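Local coordinates for protein glucose-resistance amylase regulator (Weissella paramesenteroides ATCC 33313, PDB 4RK6) that binds D-glucose between the two lobes of its sugar-binding domain and probably acts as a LacI-family repressor that regulates transcription at specific DNA sites, at residues H54-Q57 against V58-T61; I150-M153 against T154-L158; G203-N206 against A207-H211; F244-I247 against G248-A251. One frame throughout, in Å; residues are numbered along the deposited sequence.

Contact 1: residues H54-Q57 against V58-T61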
ATOM      1  N   HIS A  54       6.872 -11.353 -21.138  1.00 35.06           N
ATOM      2  CA  HIS A  54       7.337 -10.247 -20.301  1.00 44.66           C
ATOM      3  C   HIS A  54       8.236 -10.795 -19.202  1.00 75.85           C
ATOM      4  O   HIS A  54       9.223 -10.166 -18.831  1.00 37.25           O
ATOM      5  CB  HIS A  54       6.165  -9.505 -19.675  1.00 46.35           C
ATOM      6  CG  HIS A  54       5.240  -8.886 -20.677  1.00 50.09           C
ATOM      7  ND1 HIS A  54       3.910  -8.636 -20.409  1.00 62.16           N
ATOM      8  CD2 HIS A  54       5.448  -8.488 -21.955  1.00 56.76           C
ATOM      9  CE1 HIS A  54       3.340  -8.102 -21.476  1.00 53.90           C
ATOM     10  NE2 HIS A  54       4.252  -8.003 -22.428  1.00 66.20           N
ATOM     11  N   GLN A  55       7.888 -11.976 -18.692  1.00 43.99           N
ATOM     12  CA  GLN A  55       8.696 -12.639 -17.673  1.00 38.61           C
ATOM     13  C   GLN A  55      10.115 -12.871 -18.169  1.00 32.87           C
ATOM     14  O   GLN A  55      11.090 -12.645 -17.437  1.00 35.59           O
ATOM     15  CB  GLN A  55       8.035 -13.946 -17.233  1.00 39.73           C
ATOM     16  CG  GLN A  55       6.731 -13.751 -16.471  1.00 31.71           C
ATOM     17  CD  GLN A  55       6.034 -15.061 -16.154  1.00 32.74           C
ATOM     18  OE1 GLN A  55       6.397 -16.112 -16.695  1.00 39.39           O
ATOM     19  NE2 GLN A  55       5.021 -15.009 -15.284  1.00 40.35           N
ATOM     20  N   TYR A  56      10.259 -13.285 -19.422  1.00 31.16           N
ATOM     21  CA  TYR A  56      11.583 -13.532 -19.962  1.00 29.03           C
ATOM     22  C   TYR A  56      12.417 -12.242 -20.061  1.00 31.21           C
ATOM     23  O   TYR A  56      13.610 -12.270 -19.823  1.00 37.81           O
ATOM     24  CB  TYR A  56      11.541 -14.282 -21.305  1.00 37.82           C
ATOM     25  CG  TYR A  56      12.926 -14.711 -21.736  1.00 41.56           C
ATOM     26  CD1 TYR A  56      13.576 -15.770 -21.107  1.00 61.00           C
ATOM     27  CD2 TYR A  56      13.611 -14.026 -22.741  1.00 45.09           C
ATOM     28  CE1 TYR A  56      14.855 -16.152 -21.478  1.00 51.33           C
ATOM     29  CE2 TYR A  56      14.890 -14.402 -23.119  1.00 59.50           C
ATOM     30  CZ  TYR A  56      15.507 -15.463 -22.484  1.00 49.09           C
ATOM     31  OH  TYR A  56      16.777 -15.838 -22.857  1.00 65.87           O
ATOM     32  N   GLN A  57      11.773 -11.121 -20.394  1.00 51.05           N
ATOM     33  CA  GLN A  57      12.455  -9.811 -20.426  1.00 45.00           C
ATOM     34  C   GLN A  57      12.975  -9.425 -19.045  1.00 40.82           C
ATOM     35  O   GLN A  57      14.115  -8.973 -18.916  1.00 58.35           O
ATOM     36  CB  GLN A  57      11.532  -8.698 -20.964  1.00 69.36           C
ATOM     37  CG  GLN A  57      11.030  -8.903 -22.390  1.00 96.76           C
ATOM     38  CD  GLN A  57      12.149  -9.170 -23.385  1.00131.97           C
ATOM     39  OE1 GLN A  57      13.134  -8.436 -23.435  1.00 91.77           O
ATOM     40  NE2 GLN A  57      12.003 -10.227 -24.181  1.00 78.19           N
ATOM     41  N   VAL A  58      12.142  -9.615 -18.023  1.00 37.91           N
ATOM     42  CA  VAL A  58      12.541  -9.402 -16.630  1.00 53.65           C
ATOM     43  C   VAL A  58      13.773 -10.229 -16.295  1.00 59.49           C
ATOM     44  O   VAL A  58      14.706  -9.739 -15.668  1.00 45.57           O
ATOM     45  CB  VAL A  58      11.406  -9.771 -15.647  1.00 48.01           C
ATOM     46  CG1 VAL A  58      11.907  -9.814 -14.202  1.00 64.85           C
ATOM     47  CG2 VAL A  58      10.257  -8.791 -15.771  1.00 63.66           C
ATOM     48  N   PHE A  59      13.776 -11.489 -16.710  1.00 43.16           N
ATOM     49  CA  PHE A  59      14.922 -12.334 -16.478  1.00 32.45           C
ATOM     50  C   PHE A  59      16.167 -11.775 -17.170  1.00 38.06           C
ATOM     51  O   PHE A  59      17.242 -11.729 -16.576  1.00 36.51           O
ATOM     52  CB  PHE A  59      14.660 -13.777 -16.944  1.00 39.61           C
ATOM     53  CG  PHE A  59      15.907 -14.560 -17.131  1.00 34.55           C
ATOM     54  CD1 PHE A  59      16.578 -15.075 -16.037  1.00 30.47           C
ATOM     55  CD2 PHE A  59      16.431 -14.786 -18.400  1.00 34.28           C
ATOM     56  CE1 PHE A  59      17.753 -15.780 -16.202  1.00 32.63           C
ATOM     57  CE2 PHE A  59      17.612 -15.488 -18.567  1.00 40.03           C
ATOM     58  CZ  PHE A  59      18.274 -15.992 -17.465  1.00 37.00           C
ATOM     59  N   GLN A  60      16.038 -11.353 -18.423  1.00 33.06           N
ATOM     60  CA  GLN A  60      17.178 -10.744 -19.124  1.00 55.03           C
ATOM     61  C   GLN A  60      17.743  -9.511 -18.382  1.00 39.20           C
ATOM     62  O   GLN A  60      18.952  -9.300 -18.390  1.00 51.71           O
ATOM     63  CB  GLN A  60      16.807 -10.402 -20.561  1.00 60.66           C
ATOM     64  CG  GLN A  60      16.674 -11.641 -21.432  1.00 45.64           C
ATOM     65  CD  GLN A  60      16.214 -11.327 -22.846  1.00133.43           C
ATOM     66  OE1 GLN A  60      16.821 -11.770 -23.821  1.00 66.11           O
ATOM     67  NE2 GLN A  60      15.133 -10.565 -22.965  1.00 73.87           N
ATOM     68  N   THR A  61      16.855  -8.739 -17.745  1.00 53.40           N
ATOM     69  CA  THR A  61      17.205  -7.568 -16.913  1.00 38.06           C
ATOM     70  C   THR A  61      17.959  -7.985 -15.636  1.00 51.43           C
ATOM     71  O   THR A  61      18.868  -7.301 -15.180  1.00 50.21           O
ATOM     72  CB  THR A  61      15.920  -6.793 -16.522  1.00 56.24           C
ATOM     73  OG1 THR A  61      15.346  -6.205 -17.696  1.00 51.05           O
ATOM     74  CG2 THR A  61      16.191  -5.697 -15.489  1.00 51.12           C
TER
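His54 meets Val58 one helical turn on: its carbonyl O accepts the Val58 N-H at 3.1 Å, and Val58 CG2 packs against the same oxygen. Gln55 likewise offers its O to Phe59 N (3.0 Å). The polar ends of both side chains are held by Asp49, His54 ND1 by its carboxylate and Gln55 NE2 by its carbonyl. Tyr56 meets two side chains of the next turn, Phe59 and Gln60. With CG anti to the backbone N (chi1 -171°), its ring is laid along that turn, CE1 reaching Phe59 CD2 at 3.7 Å. The two rings are inclined by 39°, with centroids 5.6 Å apart. On the other side of the tyrosine, CE2 lies 3.3 Å from Gln60 OE1, ring and amide planes 43° apart. Gln57 folds at chi2 and runs side by side with Gln60; its carbonyl O takes the Thr61 N-H and, weakly, the Thr61 hydroxyl. His54, Gln57, Val58 and Thr61 approach Ile37 and Glu42 of the second subunit. Within its own chain, this middle part of helix 52-64 rests Val58 on strand 42-48, whereas Gln55 and Phe59 pack on helix 79-87.

Contact 2: residues I150-M153 against T154-L158; sequences IKSM and TDHNL
A Schellman motif ends helix 144-155, the helix of the beta-alpha-beta unit that links strands 129-132 and 163-166. Leu158 N reaches back to Met153 O at 3.1 Å, and Asn157, with positive phi (64°), sends its N-H to Thr154 O. The reversal brings Leu158 CD1 within 3.6 Å of CE of Met153, a selenomethionine whose chain bends at both chi2 and chi3 to meet it; Met153 also packs on Ile163. Within the reversal, His156 N and ND1 both bond to Ser152 O, from opposite faces of its carbonyl plane. The ND1 bond is short (2.7 Å) and lies in the imidazole plane, though the nitrogen stands above the plane of the carbonyl. Ser152 OG bonds instead to Asn115 of helix 110-123, and His156 NE2 to Asp119 of that helix. Two residues earlier, the Thr154 hydroxyl lies between the backbone N and carbonyl carbon (chi1 59°), placing OG1 2.9 Å from Ile150 O and 3.1 Å from Lys151 O. On the outer side, extended Lys151 bends only at its last torsion to bring NZ 3.0 Å from Asp155 OD2, on the syn lone pair. Because ND1 donates to the main chain and NE2 faces a carboxylate, the imidazole is fixed in rotation and may be biased toward its protonated form, while the Lys151 ammonium probably offsets the negative charge that Asp155 brings close to Lys151 O, near the negative end of the helix.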
ATOM      1  N   ILE A 150      -8.480 -26.779   6.888  1.00 25.49           N
ATOM      2  CA  ILE A 150      -9.194 -28.036   6.971  1.00 22.95           C
ATOM      3  C   ILE A 150      -8.505 -29.020   7.934  1.00 24.58           C
ATOM      4  O   ILE A 150      -9.170 -29.624   8.794  1.00 28.52           O
ATOM      5  CB  ILE A 150      -9.466 -28.628   5.575  1.00 26.44           C
ATOM      6  CG1 ILE A 150     -10.478 -27.727   4.859  1.00 26.21           C
ATOM      7  CG2 ILE A 150     -10.061 -30.036   5.716  1.00 29.21           C
ATOM      8  CD1 ILE A 150     -10.488 -27.865   3.363  1.00 27.92           C
ATOM      9  N   LYS A 151      -7.191 -29.136   7.832  1.00 27.25           N
ATOM     10  CA  LYS A 151      -6.406 -30.019   8.714  1.00 25.15           C
ATOM     11  C   LYS A 151      -6.578 -29.611  10.172  1.00 27.69           C
ATOM     12  O   LYS A 151      -6.844 -30.441  11.035  1.00 27.80           O
ATOM     13  CB  LYS A 151      -4.931 -29.970   8.335  1.00 28.31           C
ATOM     14  CG  LYS A 151      -4.022 -30.838   9.218  1.00 32.65           C
ATOM     15  CD  LYS A 151      -2.556 -30.733   8.816  1.00 44.11           C
ATOM     16  CE  LYS A 151      -1.694 -31.813   9.470  1.00 78.69           C
ATOM     17  NZ  LYS A 151      -1.987 -32.040  10.914  1.00 66.99           N
ATOM     18  N   SER A 152      -6.462 -28.313  10.446  1.00 26.36           N
ATOM     19  CA  SER A 152      -6.573 -27.834  11.816  1.00 23.95           C
ATOM     20  C   SER A 152      -7.977 -28.078  12.396  1.00 22.41           C
ATOM     21  O   SER A 152      -8.124 -28.503  13.543  1.00 26.63           O
ATOM     22  CB  SER A 152      -6.195 -26.346  11.911  1.00 27.77           C
ATOM     23  OG  SER A 152      -6.287 -25.913  13.258  1.00 27.31           O
HETATM   24  N   MSE A 153      -9.005 -27.810  11.605  1.00 22.91           N
HETATM   25  CA  MSE A 153     -10.372 -27.974  12.057  1.00 24.96           C
HETATM   26  C   MSE A 153     -10.612 -29.436  12.355  1.00 28.88           C
HETATM   27  O   MSE A 153     -11.183 -29.775  13.389  1.00 26.08           O
HETATM   28  CB  MSE A 153     -11.378 -27.472  11.028  1.00 24.40           C
HETATM   29  CG  MSE A 153     -11.344 -25.948  10.832  1.00 27.02           C
HETATM   30 SE   MSE A 153     -12.265 -25.046  12.298  1.00 28.13          SE
HETATM   31  CE  MSE A 153     -14.127 -25.341  11.734  1.00 26.27           C
ATOM     32  N   THR A 154     -10.173 -30.310  11.452  1.00 26.51           N
ATOM     33  CA  THR A 154     -10.366 -31.745  11.675  1.00 33.33           C
ATOM     34  C   THR A 154      -9.473 -32.286  12.809  1.00 34.45           C
ATOM     35  O   THR A 154      -9.929 -33.149  13.557  1.00 30.30           O
ATOM     36  CB  THR A 154     -10.219 -32.552  10.369  1.00 34.45           C
ATOM     37  OG1 THR A 154      -8.929 -32.351   9.803  1.00 36.85           O
ATOM     38  CG2 THR A 154     -11.246 -32.131   9.353  1.00 28.83           C
ATOM     39  N   ASP A 155      -8.250 -31.756  12.980  1.00 29.89           N
ATOM     40  CA  ASP A 155      -7.387 -32.090  14.149  1.00 32.50           C
ATOM     41  C   ASP A 155      -8.079 -31.769  15.486  1.00 34.83           C
ATOM     42  O   ASP A 155      -7.808 -32.402  16.504  1.00 32.87           O
ATOM     43  CB  ASP A 155      -6.067 -31.310  14.131  1.00 34.33           C
ATOM     44  CG  ASP A 155      -5.051 -31.821  13.103  1.00 49.70           C
ATOM     45  OD1 ASP A 155      -5.169 -32.931  12.562  1.00 37.58           O
ATOM     46  OD2 ASP A 155      -4.085 -31.080  12.846  1.00 39.81           O
ATOM     47  N   HIS A 156      -8.951 -30.761  15.476  1.00 26.16           N
ATOM     48  CA  HIS A 156      -9.728 -30.331  16.649  1.00 30.32           C
ATOM     49  C   HIS A 156     -11.086 -31.048  16.762  1.00 29.19           C
ATOM     50  O   HIS A 156     -11.968 -30.629  17.528  1.00 34.25           O
ATOM     51  CB  HIS A 156      -9.949 -28.799  16.591  1.00 36.13           C
ATOM     52  CG  HIS A 156      -8.751 -27.991  16.988  1.00 28.07           C
ATOM     53  ND1 HIS A 156      -7.727 -27.684  16.114  1.00 30.99           N
ATOM     54  CD2 HIS A 156      -8.427 -27.410  18.168  1.00 25.96           C
ATOM     55  CE1 HIS A 156      -6.821 -26.952  16.742  1.00 32.23           C
ATOM     56  NE2 HIS A 156      -7.218 -26.778  17.991  1.00 30.80           N
ATOM     57  N   ASN A 157     -11.245 -32.127  15.999  1.00 30.95           N
ATOM     58  CA  ASN A 157     -12.448 -32.956  16.016  1.00 39.05           C
ATOM     59  C   ASN A 157     -13.710 -32.249  15.562  1.00 34.80           C
ATOM     60  O   ASN A 157     -14.807 -32.588  15.979  1.00 34.78           O
ATOM     61  CB  ASN A 157     -12.642 -33.603  17.394  1.00 40.37           C
ATOM     62  CG  ASN A 157     -11.429 -34.400  17.817  1.00 99.64           C
ATOM     63  OD1 ASN A 157     -10.849 -35.143  17.015  1.00 43.99           O
ATOM     64  ND2 ASN A 157     -11.018 -34.235  19.068  1.00 62.04           N
ATOM     65  N   LEU A 158     -13.555 -31.293  14.654  1.00 31.15           N
ATOM     66  CA  LEU A 158     -14.711 -30.715  13.978  1.00 32.57           C
ATOM     67  C   LEU A 158     -14.871 -31.408  12.637  1.00 25.59           C
ATOM     68  O   LEU A 158     -13.978 -32.124  12.181  1.00 35.96           O
ATOM     69  CB  LEU A 158     -14.553 -29.193  13.829  1.00 31.18           C
ATOM     70  CG  LEU A 158     -14.445 -28.476  15.180  1.00 25.85           C
ATOM     71  CD1 LEU A 158     -14.298 -26.966  14.969  1.00 29.75           C
ATOM     72  CD2 LEU A 158     -15.627 -28.786  16.095  1.00 32.37           C
TER

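Contact 3: residues G203-N206 against A207-H211; sequences GLIN and AMSDH
Asn206 and Ser209 share a water on helix 198-210, the helix of a beta-alpha-beta unit between strands 192-195 and 220-223 in the periplasmic-binding-protein-like fold. The water donates to Asn206 OD1 at 2.9 Å and lies 2.8 Å from Ser209 OG, bridging two side chains one turn apart. At the other end of the amide, ND2 is engaged by Tyr172 OH and by the carbonyl of Ile232 of the second subunit, so both ends of this buried group are paired. With CG beside the backbone N (chi1 -78°), the amide is directed off the helix toward these partners. The main chain keeps regular pairing: the N-H groups of Ala207, Met208, Ser209 and Asp210 are taken by the O atoms of Gly203, Leu204, Ile205 and Asn206. Asp210 lays its carboxylate carbon CG 3.1 Å from Asn206 O, but its oxygens are satisfied outside, OD2 by Tyr176 and OD1 by a salt bridge to Arg234 of the second subunit. On the inner side, Leu204 and Ile205 rest on Ile221, and CG of the selenomethionine Met208 approaches Leu204 O at 3.2 Å. Farther along, Met208 O receives the His211 N-H. The imidazole of His211 meets Ala207 O with its edge: ND1 donates to a lone pair of that oxygen at 2.7 Å, in the plane of both the ring and the carbonyl (N-H...O 163°).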
ATOM      1  N   GLY A 203     -13.123  -5.889   4.327  1.00 19.84           N
ATOM      2  CA  GLY A 203     -14.297  -6.119   3.457  1.00 18.69           C
ATOM      3  C   GLY A 203     -15.438  -6.721   4.228  1.00 21.30           C
ATOM      4  O   GLY A 203     -16.579  -6.314   4.085  1.00 21.73           O
ATOM      5  N   LEU A 204     -15.115  -7.702   5.058  1.00 18.18           N
ATOM      6  CA  LEU A 204     -16.100  -8.334   5.923  1.00 20.77           C
ATOM      7  C   LEU A 204     -16.732  -7.334   6.903  1.00 19.27           C
ATOM      8  O   LEU A 204     -17.964  -7.306   7.083  1.00 19.25           O
ATOM      9  CB  LEU A 204     -15.436  -9.441   6.723  1.00 20.61           C
ATOM     10  CG  LEU A 204     -15.119 -10.717   5.932  1.00 17.62           C
ATOM     11  CD1 LEU A 204     -14.111 -11.546   6.705  1.00 19.75           C
ATOM     12  CD2 LEU A 204     -16.388 -11.511   5.718  1.00 23.40           C
ATOM     13  N   ILE A 205     -15.903  -6.506   7.541  1.00 18.27           N
ATOM     14  CA  ILE A 205     -16.414  -5.499   8.466  1.00 19.36           C
ATOM     15  C   ILE A 205     -17.412  -4.577   7.760  1.00 20.84           C
ATOM     16  O   ILE A 205     -18.519  -4.320   8.266  1.00 19.76           O
ATOM     17  CB  ILE A 205     -15.270  -4.663   9.063  1.00 19.11           C
ATOM     18  CG1 ILE A 205     -14.524  -5.478  10.120  1.00 19.62           C
ATOM     19  CG2 ILE A 205     -15.812  -3.356   9.646  1.00 21.44           C
ATOM     20  CD1 ILE A 205     -13.304  -4.753  10.646  1.00 22.61           C
ATOM     21  N   ASN A 206     -17.032  -4.093   6.588  1.00 20.23           N
ATOM     22  CA  ASN A 206     -17.892  -3.162   5.872  1.00 22.21           C
ATOM     23  C   ASN A 206     -19.173  -3.815   5.378  1.00 20.54           C
ATOM     24  O   ASN A 206     -20.214  -3.163   5.389  1.00 22.26           O
ATOM     25  CB  ASN A 206     -17.142  -2.459   4.732  1.00 22.62           C
ATOM     26  CG  ASN A 206     -16.262  -1.341   5.241  1.00 22.69           C
ATOM     27  OD1 ASN A 206     -16.263  -1.045   6.426  1.00 22.95           O
ATOM     28  ND2 ASN A 206     -15.524  -0.711   4.361  1.00 22.53           N
ATOM     29  N   ALA A 207     -19.100  -5.070   4.930  1.00 19.27           N
ATOM     30  CA  ALA A 207     -20.306  -5.743   4.441  1.00 22.70           C
ATOM     31  C   ALA A 207     -21.282  -5.866   5.593  1.00 25.11           C
ATOM     32  O   ALA A 207     -22.486  -5.616   5.438  1.00 24.36           O
ATOM     33  CB  ALA A 207     -19.983  -7.106   3.856  1.00 20.94           C
HETATM   34  N   MSE A 208     -20.770  -6.220   6.772  1.00 20.34           N
HETATM   35  CA  MSE A 208     -21.663  -6.355   7.939  1.00 21.40           C
HETATM   36  C   MSE A 208     -22.276  -5.020   8.281  1.00 24.38           C
HETATM   37  O   MSE A 208     -23.522  -4.921   8.449  1.00 24.21           O
HETATM   38  CB  MSE A 208     -20.968  -6.953   9.170  1.00 22.66           C
HETATM   39  CG  MSE A 208     -20.347  -8.340   8.961  1.00 20.71           C
HETATM   40 SE   MSE A 208     -21.575  -9.716   8.211  1.00 26.74          SE
HETATM   41  CE  MSE A 208     -22.548  -9.940   9.892  1.00 22.50           C
ATOM     42  N   SER A 209     -21.439  -3.983   8.392  1.00 22.43           N
ATOM     43  CA  SER A 209     -21.913  -2.626   8.770  1.00 22.31           C
ATOM     44  C   SER A 209     -22.933  -2.070   7.793  1.00 23.20           C
ATOM     45  O   SER A 209     -23.890  -1.419   8.209  1.00 26.49           O
ATOM     46  CB  SER A 209     -20.753  -1.618   8.854  1.00 27.54           C
ATOM     47  OG  SER A 209     -19.843  -1.988   9.854  1.00 35.84           O
ATOM     48  N   ASP A 210     -22.711  -2.323   6.508  1.00 20.81           N
ATOM     49  CA  ASP A 210     -23.584  -1.799   5.442  1.00 23.14           C
ATOM     50  C   ASP A 210     -24.949  -2.493   5.407  1.00 31.31           C
ATOM     51  O   ASP A 210     -25.871  -2.008   4.741  1.00 27.33           O
ATOM     52  CB  ASP A 210     -22.928  -1.978   4.073  1.00 23.02           C
ATOM     53  CG  ASP A 210     -21.743  -1.032   3.829  1.00 21.32           C
ATOM     54  OD1 ASP A 210     -21.515  -0.076   4.606  1.00 23.32           O
ATOM     55  OD2 ASP A 210     -21.093  -1.215   2.780  1.00 21.61           O
ATOM     56  N   HIS A 211     -25.064  -3.629   6.093  1.00 24.62           N
ATOM     57  CA  HIS A 211     -26.312  -4.415   6.123  1.00 23.53           C
ATOM     58  C   HIS A 211     -26.874  -4.564   7.520  1.00 28.34           C
ATOM     59  O   HIS A 211     -27.467  -5.604   7.858  1.00 29.47           O
ATOM     60  CB  HIS A 211     -26.088  -5.762   5.453  1.00 25.21           C
ATOM     61  CG  HIS A 211     -25.732  -5.638   4.007  1.00 28.98           C
ATOM     62  ND1 HIS A 211     -24.443  -5.416   3.572  1.00 24.25           N
ATOM     63  CD2 HIS A 211     -26.500  -5.672   2.895  1.00 29.16           C
ATOM     64  CE1 HIS A 211     -24.435  -5.306   2.256  1.00 35.62           C
ATOM     65  NE2 HIS A 211     -25.672  -5.469   1.819  1.00 30.47           N
TER
HETATM   66  O   HOH W   1     -17.817  -0.375   8.832  1.00 28.90           O

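Contact 4: residues F244-I247 against G248-A251; sequences FPEI and GRIA
Arg249 lays one face of its guanidinium over the backbone of the preceding turn, with Glu246 CA 3.5 Å above the plane and Pro245 C also over that face, both offset toward the rim. NH1 comes 3.6 Å from Pro245 CB. From this position the group grips Glu246 side-on with two nitrogens, NE at 3.0 Å and NH2 at 2.8 Å, both to the single oxygen OE1. The bonds are bent, and OE1 lies about 20° out of the guanidinium plane; carboxylate and guanidinium are turned 56° against each other. Glu246 reaches there with CG anti to its backbone N and a bend at chi2 (70°), which leaves OE2 against the aliphatic Ile250, 3.3 Å from CG1. The remaining nitrogen, NH1, forms a salt bridge with Glu34 of helix 24-39, so Arg249 joins two carboxylates and ties neighbouring helices. This is the first part of helix 244-257, which follows strand 238-241 in the periplasmic-binding-protein-like fold and sets Ile247 and Ala251 against Leu95 and Val106 of strands 91-95 and 104-108, and Ile250 on Ile268 and Ile270 of strand 267-275. Phe244, at its start, meets the ring of Phe24 from the glucose pocket, and its side chain lies about 4 Å from the glucose. Regular bonds run from Gly248, Arg249, Ile250 and Ala251 N-H to the carbonyls four residues back, and Ile250 CB lies 3.4 Å from Glu246 O.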
ATOM      1  N   PHE A 244       7.341  -9.258   8.589  1.00 25.61           N
ATOM      2  CA  PHE A 244       7.813  -9.165   7.204  1.00 22.41           C
ATOM      3  C   PHE A 244       9.219  -8.577   7.105  1.00 25.91           C
ATOM      4  O   PHE A 244      10.030  -9.039   6.316  1.00 25.67           O
ATOM      5  CB  PHE A 244       6.846  -8.376   6.314  1.00 23.50           C
ATOM      6  CG  PHE A 244       5.536  -9.077   6.089  1.00 25.71           C
ATOM      7  CD1 PHE A 244       5.493 -10.297   5.419  1.00 23.64           C
ATOM      8  CD2 PHE A 244       4.347  -8.537   6.569  1.00 28.32           C
ATOM      9  CE1 PHE A 244       4.284 -10.955   5.225  1.00 23.70           C
ATOM     10  CE2 PHE A 244       3.139  -9.197   6.381  1.00 26.01           C
ATOM     11  CZ  PHE A 244       3.113 -10.402   5.699  1.00 24.21           C
ATOM     12  N   PRO A 245       9.515  -7.539   7.898  1.00 24.93           N
ATOM     13  CA  PRO A 245      10.879  -7.041   7.782  1.00 28.28           C
ATOM     14  C   PRO A 245      11.900  -8.088   8.212  1.00 19.68           C
ATOM     15  O   PRO A 245      12.950  -8.161   7.561  1.00 24.32           O
ATOM     16  CB  PRO A 245      10.906  -5.795   8.690  1.00 32.97           C
ATOM     17  CG  PRO A 245       9.453  -5.419   8.859  1.00 44.25           C
ATOM     18  CD  PRO A 245       8.693  -6.721   8.810  1.00 33.00           C
ATOM     19  N   GLU A 246      11.599  -8.892   9.228  1.00 24.49           N
ATOM     20  CA  GLU A 246      12.532  -9.937   9.664  1.00 24.23           C
ATOM     21  C   GLU A 246      12.705 -10.985   8.555  1.00 27.80           C
ATOM     22  O   GLU A 246      13.823 -11.424   8.265  1.00 24.24           O
ATOM     23  CB  GLU A 246      12.103 -10.562  10.968  1.00 25.41           C
ATOM     24  CG  GLU A 246      13.036 -11.653  11.458  1.00 24.10           C
ATOM     25  CD  GLU A 246      14.389 -11.155  11.932  1.00 39.00           C
ATOM     26  OE1 GLU A 246      14.680  -9.929  11.888  1.00 39.96           O
ATOM     27  OE2 GLU A 246      15.163 -12.028  12.378  1.00 38.39           O
ATOM     28  N   ILE A 247      11.607 -11.347   7.891  1.00 23.17           N
ATOM     29  CA  ILE A 247      11.717 -12.241   6.722  1.00 21.63           C
ATOM     30  C   ILE A 247      12.709 -11.696   5.699  1.00 25.94           C
ATOM     31  O   ILE A 247      13.566 -12.426   5.216  1.00 23.09           O
ATOM     32  CB  ILE A 247      10.324 -12.529   6.103  1.00 20.27           C
ATOM     33  CG1 ILE A 247       9.482 -13.331   7.086  1.00 22.10           C
ATOM     34  CG2 ILE A 247      10.458 -13.251   4.764  1.00 21.99           C
ATOM     35  CD1 ILE A 247       7.987 -13.329   6.772  1.00 22.41           C
ATOM     36  N   GLY A 248      12.611 -10.408   5.382  1.00 21.04           N
ATOM     37  CA  GLY A 248      13.523  -9.774   4.447  1.00 22.42           C
ATOM     38  C   GLY A 248      14.961  -9.781   4.961  1.00 26.30           C
ATOM     39  O   GLY A 248      15.882 -10.154   4.238  1.00 24.21           O
ATOM     40  N   ARG A 249      15.165  -9.381   6.216  1.00 24.11           N
ATOM     41  CA  ARG A 249      16.536  -9.352   6.757  1.00 24.83           C
ATOM     42  C   ARG A 249      17.201 -10.735   6.736  1.00 26.10           C
ATOM     43  O   ARG A 249      18.377 -10.871   6.356  1.00 26.76           O
ATOM     44  CB  ARG A 249      16.544  -8.831   8.201  1.00 28.99           C
ATOM     45  CG  ARG A 249      16.245  -7.351   8.335  1.00 41.45           C
ATOM     46  CD  ARG A 249      16.567  -6.861   9.747  1.00 43.09           C
ATOM     47  NE  ARG A 249      15.612  -7.358  10.734  1.00 36.92           N
ATOM     48  CZ  ARG A 249      14.443  -6.775  11.034  1.00 32.18           C
ATOM     49  NH1 ARG A 249      14.066  -5.635  10.451  1.00 45.20           N
ATOM     50  NH2 ARG A 249      13.665  -7.322  11.946  1.00 42.40           N
ATOM     51  N   ILE A 250      16.459 -11.752   7.144  1.00 21.73           N
ATOM     52  CA  ILE A 250      16.985 -13.116   7.253  1.00 26.13           C
ATOM     53  C   ILE A 250      17.256 -13.709   5.870  1.00 26.31           C
ATOM     54  O   ILE A 250      18.277 -14.385   5.665  1.00 23.50           O
ATOM     55  CB  ILE A 250      16.054 -13.979   8.117  1.00 22.58           C
ATOM     56  CG1 ILE A 250      16.046 -13.449   9.570  1.00 28.96           C
ATOM     57  CG2 ILE A 250      16.442 -15.450   8.113  1.00 29.01           C
ATOM     58  CD1 ILE A 250      17.374 -13.510  10.302  1.00 33.36           C
ATOM     59  N   ALA A 251      16.387 -13.444   4.902  1.00 25.74           N
ATOM     60  CA  ALA A 251      16.674 -13.879   3.525  1.00 24.00           C
ATOM     61  C   ALA A 251      18.005 -13.290   3.005  1.00 24.66           C
ATOM     62  O   ALA A 251      18.837 -13.989   2.428  1.00 23.36           O
ATOM     63  CB  ALA A 251      15.531 -13.516   2.587  1.00 25.15           C
TER

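In the fold
All four contacts join successive turns of separate helices flanking the mixed sheet, and none touches another. Contact 3 is the most buried; the other three are partly buried. Contacts 1 and 3, with centres about 41 Å apart, both reach the second subunit, but contact 1 does so by packing and contact 3 through a salt bridge and a hydrogen bond. Contacts 2 and 4 touch no other chain and each carries a lysine or arginine bridge to an acid one turn away. Contacts 2 and 3 both have a histidine ND1 returning to a carbonyl at the helix's C-terminal end, whereas contact 4 opens its helix beside the glucose.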